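Long-range contacts in protein Niban 2 (Homo sapiens, PDB 7CTP), which may suppress apoptosis and promote melanoma cell invasion, and is a myristoylated, PH-domain-containing phosphoprotein of the cytoplasm, membrane and cell junctions: residues Glu232-Met241 / Tyr275-Phe286; Gly1-Asp9 / Gln266-Val274. All blocks are in the same frame, centred on the assembly; numbering follows the deposited sequence.

Contact 1: residues Glu232-Met241 / Tyr275-Phe286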
loop_
_atom_site.group_PDB
_atom_site.type_symbol
_atom_site.label_atom_id
_atom_site.label_comp_id
_atom_site.label_asym_id
_atom_site.label_seq_id
_atom_site.Cartn_x
_atom_site.Cartn_y
_atom_site.Cartn_z
ATOM N N GLU A 232 -9.010 1.363 -5.004
ATOM C CA GLU A 232 -9.517 2.733 -5.085
ATOM C C GLU A 232 -10.783 2.923 -4.255
ATOM O O GLU A 232 -10.943 3.945 -3.569
ATOM C CB GLU A 232 -9.793 3.104 -6.544
ATOM C CG GLU A 232 -8.554 3.213 -7.395
ATOM C CD GLU A 232 -8.248 1.934 -8.128
ATOM O OE1 GLU A 232 -7.682 2.020 -9.243
ATOM O OE2 GLU A 232 -8.573 0.845 -7.603
ATOM N N VAL A 233 -11.716 1.976 -4.336
ATOM C CA VAL A 233 -12.981 2.151 -3.621
ATOM C C VAL A 233 -12.760 2.082 -2.110
ATOM O O VAL A 233 -13.398 2.812 -1.346
ATOM C CB VAL A 233 -14.022 1.119 -4.095
ATOM C CG1 VAL A 233 -15.334 1.309 -3.328
ATOM C CG2 VAL A 233 -14.276 1.269 -5.596
ATOM N N GLN A 234 -11.874 1.190 -1.656
ATOM C CA GLN A 234 -11.579 1.111 -0.227
ATOM C C GLN A 234 -10.965 2.414 0.267
ATOM O O GLN A 234 -11.312 2.912 1.350
ATOM C CB GLN A 234 -10.633 -0.060 0.040
ATOM C CG GLN A 234 -11.287 -1.430 -0.145
ATOM C CD GLN A 234 -10.295 -2.573 0.020
ATOM O OE1 GLN A 234 -9.232 -2.575 -0.593
ATOM N NE2 GLN A 234 -10.645 -3.558 0.843
ATOM N N ILE A 235 -10.052 2.983 -0.515
ATOM C CA ILE A 235 -9.404 4.227 -0.114
ATOM C C ILE A 235 -10.407 5.372 -0.083
ATOM O O ILE A 235 -10.404 6.197 0.841
ATOM C CB ILE A 235 -8.218 4.529 -1.047
ATOM C CG1 ILE A 235 -7.111 3.484 -0.826
ATOM C CG2 ILE A 235 -7.723 5.971 -0.849
ATOM C CD1 ILE A 235 -6.057 3.478 -1.942
ATOM N N LEU A 236 -11.270 5.453 -1.095
ATOM C CA LEU A 236 -12.326 6.461 -1.088
ATOM C C LEU A 236 -13.245 6.292 0.109
ATOM O O LEU A 236 -13.699 7.280 0.698
ATOM C CB LEU A 236 -13.135 6.365 -2.372
ATOM C CG LEU A 236 -12.649 7.179 -3.552
ATOM C CD1 LEU A 236 -13.626 6.921 -4.693
ATOM C CD2 LEU A 236 -12.615 8.651 -3.164
ATOM N N SER A 237 -13.560 5.044 0.463
ATOM C CA SER A 237 -14.373 4.804 1.650
ATOM C C SER A 237 -13.656 5.276 2.907
ATOM O O SER A 237 -14.278 5.871 3.793
ATOM C CB SER A 237 -14.715 3.322 1.759
ATOM O OG SER A 237 -15.361 2.878 0.580
ATOM N N ASN A 238 -12.346 5.020 2.999
ATOM C CA ASN A 238 -11.567 5.524 4.125
ATOM C C ASN A 238 -11.587 7.050 4.166
ATOM O O ASN A 238 -11.656 7.647 5.247
ATOM C CB ASN A 238 -10.118 5.040 4.053
ATOM C CG ASN A 238 -9.967 3.527 4.195
ATOM O OD1 ASN A 238 -10.857 2.820 4.698
ATOM N ND2 ASN A 238 -8.816 3.020 3.749
ATOM N N LEU A 239 -11.470 7.694 3.001
ATOM C CA LEU A 239 -11.514 9.155 2.928
ATOM C C LEU A 239 -12.817 9.700 3.495
ATOM O O LEU A 239 -12.813 10.640 4.304
ATOM C CB LEU A 239 -11.348 9.595 1.476
ATOM C CG LEU A 239 -11.191 11.089 1.191
ATOM C CD1 LEU A 239 -9.820 11.585 1.661
ATOM C CD2 LEU A 239 -11.362 11.317 -0.300
ATOM N N VAL A 240 -13.947 9.141 3.044
ATOM C CA VAL A 240 -15.259 9.571 3.528
ATOM C C VAL A 240 -15.394 9.328 5.028
ATOM O O VAL A 240 -15.845 10.210 5.770
ATOM C CB VAL A 240 -16.380 8.865 2.744
ATOM C CG1 VAL A 240 -17.751 9.182 3.364
ATOM C CG2 VAL A 240 -16.354 9.292 1.283
ATOM N N MET A 241 -15.039 8.122 5.494
ATOM C CA MET A 241 -15.186 7.814 6.920
ATOM C C MET A 241 -14.331 8.732 7.783
ATOM O O MET A 241 -14.758 9.149 8.868
ATOM C CB MET A 241 -14.828 6.357 7.207
ATOM C CG MET A 241 -15.765 5.321 6.580
ATOM S SD MET A 241 -17.491 5.464 7.097
ATOM C CE MET A 241 -17.367 4.997 8.831
ATOM N N TYR A 275 -19.642 2.172 6.918
ATOM C CA TYR A 275 -18.575 1.858 5.971
ATOM C C TYR A 275 -19.117 1.113 4.751
ATOM O O TYR A 275 -18.734 1.415 3.617
ATOM C CB TYR A 275 -17.481 1.035 6.663
ATOM C CG TYR A 275 -16.340 0.624 5.744
ATOM C CD1 TYR A 275 -15.290 1.502 5.462
ATOM C CD2 TYR A 275 -16.321 -0.639 5.150
ATOM C CE1 TYR A 275 -14.241 1.124 4.607
ATOM C CE2 TYR A 275 -15.294 -1.019 4.292
ATOM C CZ TYR A 275 -14.260 -0.143 4.025
ATOM O OH TYR A 275 -13.239 -0.553 3.170
ATOM N N HIS A 276 -20.013 0.142 4.964
ATOM C CA HIS A 276 -20.592 -0.601 3.839
ATOM C C HIS A 276 -21.401 0.305 2.915
ATOM O O HIS A 276 -21.302 0.207 1.683
ATOM C CB HIS A 276 -21.480 -1.733 4.358
ATOM C CG HIS A 276 -22.461 -2.237 3.339
ATOM N ND1 HIS A 276 -22.127 -3.178 2.386
ATOM C CD2 HIS A 276 -23.756 -1.906 3.104
ATOM C CE1 HIS A 276 -23.176 -3.415 1.615
ATOM N NE2 HIS A 276 -24.176 -2.653 2.026
ATOM N N MET A 277 -22.235 1.169 3.502
ATOM C CA MET A 277 -23.047 2.111 2.739
ATOM C C MET A 277 -22.169 3.047 1.917
ATOM O O MET A 277 -22.420 3.291 0.727
ATOM C CB MET A 277 -23.893 2.899 3.735
ATOM C CG MET A 277 -25.112 3.558 3.227
ATOM S SD MET A 277 -25.717 4.480 4.662
ATOM C CE MET A 277 -25.766 6.086 3.894
ATOM N N VAL A 278 -21.134 3.592 2.555
ATOM C CA VAL A 278 -20.187 4.473 1.871
ATOM C C VAL A 278 -19.479 3.736 0.741
ATOM O O VAL A 278 -19.299 4.278 -0.362
ATOM C CB VAL A 278 -19.178 5.039 2.887
ATOM C CG1 VAL A 278 -17.981 5.646 2.175
ATOM C CG2 VAL A 278 -19.861 6.055 3.801
ATOM N N TYR A 279 -19.014 2.509 1.016
ATOM C CA TYR A 279 -18.288 1.738 0.006
ATOM C C TYR A 279 -19.121 1.567 -1.257
ATOM O O TYR A 279 -18.627 1.774 -2.376
ATOM C CB TYR A 279 -17.886 0.372 0.582
ATOM C CG TYR A 279 -17.136 -0.528 -0.394
ATOM C CD1 TYR A 279 -17.818 -1.272 -1.364
ATOM C CD2 TYR A 279 -15.750 -0.637 -0.346
ATOM C CE1 TYR A 279 -17.137 -2.093 -2.261
ATOM C CE2 TYR A 279 -15.064 -1.460 -1.235
ATOM C CZ TYR A 279 -15.770 -2.175 -2.191
ATOM O OH TYR A 279 -15.094 -2.991 -3.074
ATOM N N GLU A 280 -20.390 1.182 -1.104
ATOM C CA GLU A 280 -21.210 0.965 -2.294
ATOM C C GLU A 280 -21.456 2.268 -3.038
ATOM O O GLU A 280 -21.443 2.294 -4.275
ATOM C CB GLU A 280 -22.535 0.298 -1.921
ATOM C CG GLU A 280 -22.382 -1.167 -1.484
ATOM C CD GLU A 280 -21.683 -2.038 -2.524
ATOM O OE1 GLU A 280 -21.935 -1.854 -3.736
ATOM O OE2 GLU A 280 -20.878 -2.916 -2.130
ATOM N N GLN A 281 -21.665 3.364 -2.305
ATOM C CA GLN A 281 -21.877 4.658 -2.954
ATOM C C GLN A 281 -20.620 5.122 -3.687
ATOM O O GLN A 281 -20.684 5.599 -4.836
ATOM C CB GLN A 281 -22.327 5.676 -1.904
ATOM C CG GLN A 281 -22.917 6.948 -2.479
ATOM C CD GLN A 281 -23.490 7.842 -1.403
ATOM O OE1 GLN A 281 -23.833 7.381 -0.312
ATOM N NE2 GLN A 281 -23.611 9.125 -1.710
ATOM N N ALA A 282 -19.462 4.984 -3.040
ATOM C CA ALA A 282 -18.201 5.388 -3.659
ATOM C C ALA A 282 -17.899 4.541 -4.888
ATOM O O ALA A 282 -17.400 5.053 -5.900
ATOM C CB ALA A 282 -17.065 5.287 -2.635
ATOM N N LYS A 283 -18.210 3.242 -4.822
ATOM C CA LYS A 283 -17.961 2.358 -5.955
ATOM C C LYS A 283 -18.745 2.826 -7.169
ATOM O O LYS A 283 -18.192 2.966 -8.269
ATOM C CB LYS A 283 -18.328 0.916 -5.591
ATOM C CG LYS A 283 -18.069 -0.110 -6.723
ATOM C CD LYS A 283 -18.298 -1.529 -6.244
ATOM C CE LYS A 283 -18.132 -2.534 -7.386
ATOM N NZ LYS A 283 -18.270 -3.941 -6.901
ATOM N N ALA A 284 -20.034 3.112 -6.974
ATOM C CA ALA A 284 -20.871 3.560 -8.085
ATOM C C ALA A 284 -20.368 4.882 -8.659
ATOM O O ALA A 284 -20.225 5.029 -9.880
ATOM C CB ALA A 284 -22.328 3.687 -7.624
ATOM N N ARG A 285 -20.076 5.854 -7.790
ATOM C CA ARG A 285 -19.674 7.175 -8.265
ATOM C C ARG A 285 -18.318 7.121 -8.961
ATOM O O ARG A 285 -18.130 7.724 -10.028
ATOM C CB ARG A 285 -19.645 8.176 -7.112
ATOM C CG ARG A 285 -21.016 8.524 -6.514
ATOM C CD ARG A 285 -21.876 9.415 -7.419
ATOM N NE ARG A 285 -21.181 10.615 -7.886
ATOM C CZ ARG A 285 -21.054 11.757 -7.209
ATOM N NH1 ARG A 285 -21.576 11.909 -5.986
ATOM N NH2 ARG A 285 -20.395 12.767 -7.771
ATOM N N PHE A 286 -17.358 6.400 -8.379
ATOM C CA PHE A 286 -16.017 6.361 -8.962
ATOM C C PHE A 286 -16.011 5.622 -10.295
ATOM O O PHE A 286 -15.413 6.089 -11.275
ATOM C CB PHE A 286 -15.029 5.712 -7.998
ATOM C CG PHE A 286 -13.635 5.641 -8.549
ATOM C CD1 PHE A 286 -12.912 6.807 -8.762
ATOM C CD2 PHE A 286 -13.087 4.430 -8.923
ATOM C CE1 PHE A 286 -11.636 6.761 -9.310
ATOM C CE2 PHE A 286 -11.813 4.371 -9.467
ATOM C CZ PHE A 286 -11.090 5.541 -9.662
HETATM O O HOH W 1 -12.992 -3.107 2.733
HETATM O O HOH W 2 -10.681 0.006 4.074
#
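Val233 sets its CG1 methyl squarely over one face of the Tyr279 ring, a CH-pi contact with the carbon 3.5 Å from the ring centroid and 14° off the normal. That methyl is anti to the backbone N (chi1 179°), which carries it across to the ring and leaves CG2 to rest against Lys283. The edge of the same ring meets Gln234, whose CG lies near the ring plane. Replacing Tyr279 by an alanine would probably strip the Val233 methyl of its aromatic floor and open a gap beside Gln234 CG.

Further apolar packing runs along the interface. Val240 and Val278 meet tip to tip, CB of the first 3.6 Å from CG1 of the second, while Leu236 lays CD1 against Phe286 CB and its own CB against Ala282. Phe286 also meets the aliphatic part of Glu232 and makes edge-to-face contacts with Tyr31 and Phe208.

This is a helix pair with knobs-into-holes packing, in the helical part of the chain: helix 232-252 crosses the long helix 260-337, the local axes 8.7 Å apart and their directions 124° from each other. Ser237 is one knob, seated among Tyr275, Val278, Tyr279 and Ala282; Tyr275 is the reciprocal one, held by Gln234, Ser237, Asn238 and Met241. Gln234 (on Ala119) and Met241 (on Tyr165) also touch the PH domain.

The polar groups look back into their own helix, to water, or to neighbouring parts of the chain. Ser237 OG turns back to Val233 O at 2.8 Å, so that this carbonyl is gripped from opposite faces of its plane by the hydroxyl and by Ser237 N. One water, 2.6 Å from Tyr275 OH, also binds Gln234 NE2; a second joins Tyr275 OH to Asn238 OD1. Gln234 OE1 accepts from Asn231 N and its NE2 donates to Asn117 OD1, while Asn238 ND2 bonds to Met227 O.

Contact 2: residues Gly1-Asp9 / Gln266-Val274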
loop_
_atom_site.group_PDB
_atom_site.type_symbol
_atom_site.label_atom_id
_atom_site.label_comp_id
_atom_site.label_asym_id
_atom_site.label_seq_id
_atom_site.Cartn_x
_atom_site.Cartn_y
_atom_site.Cartn_z
ATOM N N GLY A 1 -35.760 -1.500 19.300
ATOM C CA GLY A 1 -35.081 -2.258 18.272
ATOM C C GLY A 1 -33.578 -2.332 18.451
ATOM O O GLY A 1 -33.024 -1.747 19.387
ATOM N N ASP A 2 -32.919 -3.056 17.545
ATOM C CA ASP A 2 -31.481 -3.253 17.631
ATOM C C ASP A 2 -30.748 -1.939 17.362
ATOM O O ASP A 2 -31.350 -0.900 17.071
ATOM C CB ASP A 2 -31.030 -4.341 16.660
ATOM C CG ASP A 2 -31.270 -3.970 15.213
ATOM O OD1 ASP A 2 -30.525 -3.119 14.685
ATOM O OD2 ASP A 2 -32.212 -4.519 14.606
ATOM N N VAL A 3 -29.420 -2.000 17.466
ATOM C CA VAL A 3 -28.618 -0.783 17.406
ATOM C C VAL A 3 -28.690 -0.156 16.018
ATOM O O VAL A 3 -28.766 1.072 15.879
ATOM C CB VAL A 3 -27.166 -1.085 17.826
ATOM C CG1 VAL A 3 -26.608 -2.237 17.006
ATOM C CG2 VAL A 3 -26.300 0.162 17.681
ATOM N N LEU A 4 -28.669 -0.982 14.972
ATOM C CA LEU A 4 -28.640 -0.449 13.614
ATOM C C LEU A 4 -30.004 0.093 13.204
ATOM O O LEU A 4 -30.093 1.142 12.558
ATOM C CB LEU A 4 -28.163 -1.528 12.638
ATOM C CG LEU A 4 -26.717 -2.010 12.787
ATOM C CD1 LEU A 4 -26.344 -2.962 11.671
ATOM C CD2 LEU A 4 -25.727 -0.843 12.848
ATOM N N SER A 5 -31.082 -0.593 13.585
ATOM C CA SER A 5 -32.406 -0.116 13.210
ATOM C C SER A 5 -32.750 1.161 13.955
ATOM O O SER A 5 -33.477 2.011 13.428
ATOM C CB SER A 5 -33.459 -1.187 13.478
ATOM O OG SER A 5 -33.470 -1.538 14.852
ATOM N N THR A 6 -32.209 1.326 15.163
ATOM C CA THR A 6 -32.496 2.509 15.964
ATOM C C THR A 6 -31.718 3.719 15.470
ATOM O O THR A 6 -32.295 4.789 15.249
ATOM C CB THR A 6 -32.172 2.246 17.431
ATOM O OG1 THR A 6 -32.922 1.113 17.883
ATOM C CG2 THR A 6 -32.530 3.470 18.276
ATOM N N HIS A 7 -30.407 3.567 15.283
ATOM C CA HIS A 7 -29.551 4.715 15.032
ATOM C C HIS A 7 -29.218 4.919 13.565
ATOM O O HIS A 7 -28.875 6.044 13.178
ATOM C CB HIS A 7 -28.264 4.594 15.847
ATOM C CG HIS A 7 -28.508 4.489 17.320
ATOM N ND1 HIS A 7 -29.092 5.503 18.047
ATOM C CD2 HIS A 7 -28.278 3.479 18.193
ATOM C CE1 HIS A 7 -29.199 5.129 19.310
ATOM N NE2 HIS A 7 -28.709 3.906 19.425
ATOM N N LEU A 8 -29.326 3.889 12.736
ATOM C CA LEU A 8 -29.208 4.126 11.302
ATOM C C LEU A 8 -30.556 3.927 10.624
ATOM O O LEU A 8 -30.683 3.110 9.704
ATOM C CB LEU A 8 -28.139 3.216 10.682
ATOM C CG LEU A 8 -26.725 3.457 11.199
ATOM C CD1 LEU A 8 -25.742 2.471 10.594
ATOM C CD2 LEU A 8 -26.294 4.886 10.897
ATOM N N ASP A 9 -31.567 4.683 11.055
ATOM C CA ASP A 9 -32.854 4.623 10.381
ATOM C C ASP A 9 -32.758 5.284 9.006
ATOM O O ASP A 9 -31.712 5.802 8.600
ATOM C CB ASP A 9 -33.964 5.242 11.244
ATOM C CG ASP A 9 -33.803 6.742 11.479
ATOM O OD1 ASP A 9 -32.943 7.397 10.855
ATOM O OD2 ASP A 9 -34.562 7.272 12.323
ATOM N N GLN A 266 -21.031 -1.070 20.353
ATOM C CA GLN A 266 -22.122 -0.553 19.535
ATOM C C GLN A 266 -21.599 0.404 18.477
ATOM O O GLN A 266 -22.064 0.387 17.329
ATOM C CB GLN A 266 -23.161 0.136 20.413
ATOM C CG GLN A 266 -23.883 -0.825 21.311
ATOM C CD GLN A 266 -24.755 -0.113 22.307
ATOM O OE1 GLN A 266 -24.694 -0.384 23.504
ATOM N NE2 GLN A 266 -25.567 0.814 21.818
ATOM N N TRP A 267 -20.624 1.244 18.833
ATOM C CA TRP A 267 -20.087 2.161 17.833
ATOM C C TRP A 267 -19.395 1.397 16.705
ATOM O O TRP A 267 -19.516 1.764 15.528
ATOM C CB TRP A 267 -19.126 3.175 18.456
ATOM C CG TRP A 267 -18.413 3.892 17.365
ATOM C CD1 TRP A 267 -17.120 3.711 16.969
ATOM C CD2 TRP A 267 -18.986 4.827 16.449
ATOM N NE1 TRP A 267 -16.842 4.500 15.882
ATOM C CE2 TRP A 267 -17.970 5.200 15.541
ATOM C CE3 TRP A 267 -20.253 5.402 16.318
ATOM C CZ2 TRP A 267 -18.180 6.125 14.515
ATOM C CZ3 TRP A 267 -20.463 6.329 15.295
ATOM C CH2 TRP A 267 -19.431 6.677 14.406
ATOM N N ILE A 268 -18.675 0.322 17.046
ATOM C CA ILE A 268 -18.015 -0.489 16.021
ATOM C C ILE A 268 -19.041 -1.058 15.051
ATOM O O ILE A 268 -18.820 -1.086 13.833
ATOM C CB ILE A 268 -17.172 -1.601 16.680
ATOM C CG1 ILE A 268 -15.940 -0.999 17.364
ATOM C CG2 ILE A 268 -16.766 -2.651 15.632
ATOM C CD1 ILE A 268 -15.383 -1.856 18.498
ATOM N N GLN A 269 -20.186 -1.509 15.571
ATOM C CA GLN A 269 -21.237 -2.047 14.712
ATOM C C GLN A 269 -21.815 -0.968 13.800
ATOM O O GLN A 269 -22.047 -1.207 12.607
ATOM C CB GLN A 269 -22.334 -2.679 15.570
ATOM C CG GLN A 269 -23.372 -3.455 14.773
ATOM C CD GLN A 269 -24.210 -4.370 15.647
ATOM O OE1 GLN A 269 -24.244 -4.223 16.873
ATOM N NE2 GLN A 269 -24.889 -5.325 15.020
ATOM N N ILE A 270 -22.066 0.222 14.352
ATOM C CA ILE A 270 -22.569 1.341 13.555
ATOM C C ILE A 270 -21.559 1.737 12.484
ATOM O O ILE A 270 -21.918 1.961 11.323
ATOM C CB ILE A 270 -22.905 2.534 14.464
ATOM C CG1 ILE A 270 -24.107 2.204 15.350
ATOM C CG2 ILE A 270 -23.159 3.803 13.612
ATOM C CD1 ILE A 270 -24.270 3.144 16.525
ATOM N N SER A 271 -20.283 1.841 12.866
ATOM C CA SER A 271 -19.245 2.254 11.921
ATOM C C SER A 271 -19.161 1.288 10.744
ATOM O O SER A 271 -19.023 1.708 9.583
ATOM C CB SER A 271 -17.897 2.342 12.627
ATOM O OG SER A 271 -16.902 2.881 11.775
ATOM N N ASP A 272 -19.209 -0.019 11.026
ATOM C CA ASP A 272 -19.134 -0.996 9.942
ATOM C C ASP A 272 -20.300 -0.849 8.977
ATOM O O ASP A 272 -20.127 -0.989 7.757
ATOM C CB ASP A 272 -19.109 -2.427 10.475
ATOM C CG ASP A 272 -19.061 -3.447 9.333
ATOM O OD1 ASP A 272 -18.004 -3.560 8.681
ATOM O OD2 ASP A 272 -20.084 -4.096 9.049
ATOM N N ALA A 273 -21.503 -0.609 9.507
ATOM C CA ALA A 273 -22.675 -0.425 8.657
ATOM C C ALA A 273 -22.533 0.815 7.783
ATOM O O ALA A 273 -22.868 0.781 6.593
ATOM C CB ALA A 273 -23.946 -0.343 9.503
ATOM N N VAL A 274 -22.029 1.912 8.353
ATOM C CA VAL A 274 -21.804 3.116 7.556
ATOM C C VAL A 274 -20.707 2.878 6.528
ATOM O O VAL A 274 -20.815 3.316 5.375
ATOM C CB VAL A 274 -21.484 4.314 8.469
ATOM C CG1 VAL A 274 -21.129 5.554 7.628
ATOM C CG2 VAL A 274 -22.680 4.628 9.388
#
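Leu4 and Ile270 mark the nearest backbone approach, their CA atoms 6.3 Å apart, where the short helix 3-7 crosses the long helix 260-337 at 70° with the local axes 10.1 Å apart. Asp2 is the N-cap of the short helix: its OD1 accepts from Ser5 N at 2.8 Å, from above the carboxylate plane, and more weakly from Leu4 N. Asp2 O takes Thr6 N and the hydroxyls of Thr6 and Ser5. Gly1, the myristoylation site, is exposed and poorly ordered in this model, which lacks the lipid.

Val3 straddles two residues. CG2, anti to the backbone N, lies against the end of Ile270, 3.8 Å from its CD1, whereas CG1 (chi1 53°) is turned to the Gln269 amide. Leu4 CD2 rests on both the backbone O of Gln269 and Ala273 CB, the latter 3.8 Å away. Beyond the helix end, Leu8 reaches deeper: its CD1 closes to 3.5 Å from Ala273 CB, and CD2 meets Val274 CG2 with the two side chains at about a right angle. Leu8 and Val274 both also touch Ile16 of helix 10-48.

The chemistry is one of methyl groups fitting against a helix surface, while the capping bonds of Asp2 stay inside the short helix, so helix 3-7 and Leu8, rather than the first two residues, are held by apolar packing.

Both contacts use helix 260-337: residues 266-274 serve contact 2, and the following residues, 275-286, serve contact 1. Their centres are about 18 Å apart, and they meet at Met241, whose SD lies 3.7 Å from Val274 CG1 and whose CE is 3.7 Å from Ser271 OG. Val274 therefore packs against helix 232-252 as well as against Leu8 from the N-terminal segment. Helix 10-48 borders contact 1 too, its Thr20 touching Val240 and Val278. The centre of contact 1 is about 17 Å from the centre of the chain, that of contact 2 about 30 Å; contact 1 is buried, contact 2 only partly.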